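Local coordinates for protein branched-chain amino acid aminotransferase (Thermoproteus uzoniensis, PDB 5CE8) that probably transfers the amino group of leucine, isoleucine or valine to 2-oxoglutarate, using pyridoxal 5'-phosphate as cofactor, at residues Gly141-Val146 with Arg180-Ala185. Residues are numbered along the deposited sequence; the frame is centred on the assembly and turned at random.
Sequences GVRAAV and RGYDEA
Arg-143 is gripped by Asp-183 at both of its main-chain polar atoms. Arg-143 N donates to Asp-183 OD2 (2.8 Å), a nearly straight bond at 166° that uses the anti lone pair. Arg-143 O accepts from Asp-183 N at 2.9 Å and more weakly from Glu-184 N at 3.4 Å. Asp-183 OD2 also forms a salt bridge with Lys-138. With CG anti to its carbonyl carbon (chi1 -49°), Asp-183 turns its carboxylate back to the strand and lays CB against Val-142 CB. The Arg-143 chain bends at chi3 (-74°), and NH2 reaches the carbonyl of Gly-181, 2.7 Å from O. That oxygen sits at the guanidinium edge, somewhat out of its plane.

Strands 142-146 and 184-188 pair in parallel, joined through helix 167-179 as a beta-alpha-beta unit in the mixed sheet of this class-IV aminotransferase. Ala-145 N donates to Glu-184 O (3.2 Å), and Ala-144 CA adds a CH...O contact to the same oxygen. The other edge of 142-146 bonds to strand 265-270. Ala-145 CB sits over the centre of the Tyr-182 ring, 3.7 Å from the centroid, a CH-pi contact. Arg-180 of the second subunit packs on both residues. Glu-184 OE2 accepts from Ala-185 N at 2.8 Å. It also forms a salt bridge with Arg-178 and a hydrogen bond with Ser-198.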
ATOM      1  N   GLY A 141     -31.317  13.627 -10.731  1.00 30.75           N
ATOM      2  CA  GLY A 141     -30.264  13.328  -9.762  1.00 26.39           C
ATOM      3  C   GLY A 141     -30.371  11.961  -9.104  1.00 22.99           C
ATOM      4  O   GLY A 141     -31.427  11.418  -8.923  1.00 28.40           O
ATOM      5  N   VAL A 142     -29.269  11.423  -8.739  1.00 20.55           N
ATOM      6  CA  VAL A 142     -29.181  10.090  -8.163  1.00 21.38           C
ATOM      7  C   VAL A 142     -28.485  10.115  -6.797  1.00 21.63           C
ATOM      8  O   VAL A 142     -27.865  11.058  -6.467  1.00 21.61           O
ATOM      9  CB  VAL A 142     -28.363   9.196  -9.074  1.00 23.08           C
ATOM     10  CG1 VAL A 142     -29.094   8.910 -10.426  1.00 21.62           C
ATOM     11  CG2 VAL A 142     -27.001   9.727  -9.284  1.00 24.40           C
ATOM     12  N   ARG A 143     -28.693   9.087  -5.991  1.00 25.23           N
ATOM     13  CA  ARG A 143     -28.129   8.982  -4.647  1.00 26.35           C
ATOM     14  C   ARG A 143     -27.023   7.992  -4.867  1.00 25.04           C
ATOM     15  O   ARG A 143     -27.240   6.941  -5.512  1.00 25.63           O
ATOM     16  CB  ARG A 143     -29.206   8.488  -3.680  1.00 29.05           C
ATOM     17  CG  ARG A 143     -30.419   9.422  -3.586  1.00 28.77           C
ATOM     18  CD  ARG A 143     -31.398   9.048  -2.525  1.00 30.96           C
ATOM     19  NE  ARG A 143     -32.128   7.884  -2.973  1.00 42.39           N
ATOM     20  CZ  ARG A 143     -31.854   6.598  -2.690  1.00 39.16           C
ATOM     21  NH1 ARG A 143     -30.871   6.221  -1.877  1.00 35.74           N
ATOM     22  NH2 ARG A 143     -32.597   5.672  -3.262  1.00 44.09           N
ATOM     23  N   ALA A 144     -25.855   8.330  -4.354  1.00 24.80           N
ATOM     24  CA  ALA A 144     -24.700   7.499  -4.483  1.00 23.34           C
ATOM     25  C   ALA A 144     -24.086   7.044  -3.153  1.00 22.28           C
ATOM     26  O   ALA A 144     -24.297   7.660  -2.108  1.00 24.69           O
ATOM     27  CB  ALA A 144     -23.703   8.235  -5.369  1.00 26.00           C
ATOM     28  N   ALA A 145     -23.463   5.868  -3.172  1.00 20.76           N
ATOM     29  CA  ALA A 145     -22.804   5.282  -2.055  1.00 24.23           C
ATOM     30  C   ALA A 145     -21.357   5.025  -2.406  1.00 20.31           C
ATOM     31  O   ALA A 145     -21.026   4.507  -3.475  1.00 19.75           O
ATOM     32  CB  ALA A 145     -23.481   4.015  -1.602  1.00 25.21           C
ATOM     33  N   VAL A 146     -20.442   5.410  -1.527  1.00 20.61           N
ATOM     34  CA  VAL A 146     -19.026   4.936  -1.750  1.00 19.85           C
ATOM     35  C   VAL A 146     -19.043   3.477  -1.376  1.00 18.15           C
ATOM     36  O   VAL A 146     -19.491   3.110  -0.244  1.00 20.14           O
ATOM     37  CB  VAL A 146     -17.884   5.635  -0.845  1.00 19.26           C
ATOM     38  CG1 VAL A 146     -16.543   5.068  -1.264  1.00 19.07           C
ATOM     39  CG2 VAL A 146     -17.915   7.212  -0.975  1.00 18.56           C
ATOM     40  N   ARG A 180     -28.585  -2.141  -1.912  1.00 40.13           N
ATOM     41  CA  ARG A 180     -29.158  -1.200  -0.928  1.00 36.00           C
ATOM     42  C   ARG A 180     -30.174  -0.117  -1.459  1.00 36.25           C
ATOM     43  O   ARG A 180     -30.636   0.725  -0.717  1.00 29.76           O
ATOM     44  CB  ARG A 180     -27.983  -0.593  -0.149  1.00 33.44           C
ATOM     45  N   GLY A 181     -30.632  -0.188  -2.707  1.00 38.88           N
ATOM     46  CA  GLY A 181     -31.516   0.876  -3.276  1.00 38.21           C
ATOM     47  C   GLY A 181     -30.927   2.294  -3.562  1.00 41.59           C
ATOM     48  O   GLY A 181     -31.681   3.200  -3.883  1.00 38.50           O
ATOM     49  N   TYR A 182     -29.614   2.507  -3.440  1.00 37.08           N
ATOM     50  CA  TYR A 182     -28.931   3.654  -4.111  1.00 33.97           C
ATOM     51  C   TYR A 182     -28.943   3.465  -5.602  1.00 29.04           C
ATOM     52  O   TYR A 182     -29.038   2.291  -6.117  1.00 23.40           O
ATOM     53  CB  TYR A 182     -27.432   3.750  -3.716  1.00 36.15           C
ATOM     54  CG  TYR A 182     -27.244   3.896  -2.232  1.00 42.75           C
ATOM     55  CD1 TYR A 182     -27.392   5.140  -1.605  1.00 39.33           C
ATOM     56  CD2 TYR A 182     -26.977   2.780  -1.428  1.00 44.25           C
ATOM     57  CE1 TYR A 182     -27.283   5.272  -0.230  1.00 38.69           C
ATOM     58  CE2 TYR A 182     -26.856   2.917  -0.054  1.00 44.17           C
ATOM     59  CZ  TYR A 182     -27.037   4.155   0.533  1.00 43.60           C
ATOM     60  OH  TYR A 182     -26.884   4.286   1.880  1.00 53.49           O
ATOM     61  N   ASP A 183     -28.755   4.555  -6.329  1.00 21.72           N
ATOM     62  CA  ASP A 183     -28.827   4.450  -7.780  1.00 19.20           C
ATOM     63  C   ASP A 183     -27.459   4.080  -8.374  1.00 18.88           C
ATOM     64  O   ASP A 183     -27.403   3.418  -9.376  1.00 15.79           O
ATOM     65  CB  ASP A 183     -29.332   5.737  -8.393  1.00 22.05           C
ATOM     66  CG  ASP A 183     -30.574   6.246  -7.736  1.00 28.02           C
ATOM     67  OD1 ASP A 183     -31.583   5.538  -7.864  1.00 40.55           O
ATOM     68  OD2 ASP A 183     -30.557   7.316  -7.057  1.00 20.80           O
ATOM     69  N   GLU A 184     -26.355   4.475  -7.726  1.00 16.82           N
ATOM     70  CA  GLU A 184     -25.045   4.239  -8.331  1.00 19.38           C
ATOM     71  C   GLU A 184     -23.950   4.210  -7.246  1.00 20.16           C
ATOM     72  O   GLU A 184     -24.117   4.733  -6.085  1.00 19.27           O
ATOM     73  CB  GLU A 184     -24.669   5.332  -9.400  1.00 20.84           C
ATOM     74  CG  GLU A 184     -23.383   5.105 -10.262  1.00 22.09           C
ATOM     75  CD  GLU A 184     -23.395   3.713 -10.926  1.00 26.91           C
ATOM     76  OE1 GLU A 184     -23.940   3.656 -12.037  1.00 25.83           O
ATOM     77  OE2 GLU A 184     -23.042   2.653 -10.264  1.00 28.56           O
ATOM     78  N   ALA A 185     -22.839   3.604  -7.677  1.00 19.81           N
ATOM     79  CA  ALA A 185     -21.619   3.452  -6.886  1.00 19.85           C
ATOM     80  C   ALA A 185     -20.642   4.511  -7.103  1.00 17.93           C
ATOM     81  O   ALA A 185     -20.527   4.973  -8.186  1.00 22.33           O
ATOM     82  CB  ALA A 185     -20.938   2.155  -7.182  1.00 18.80           C
TER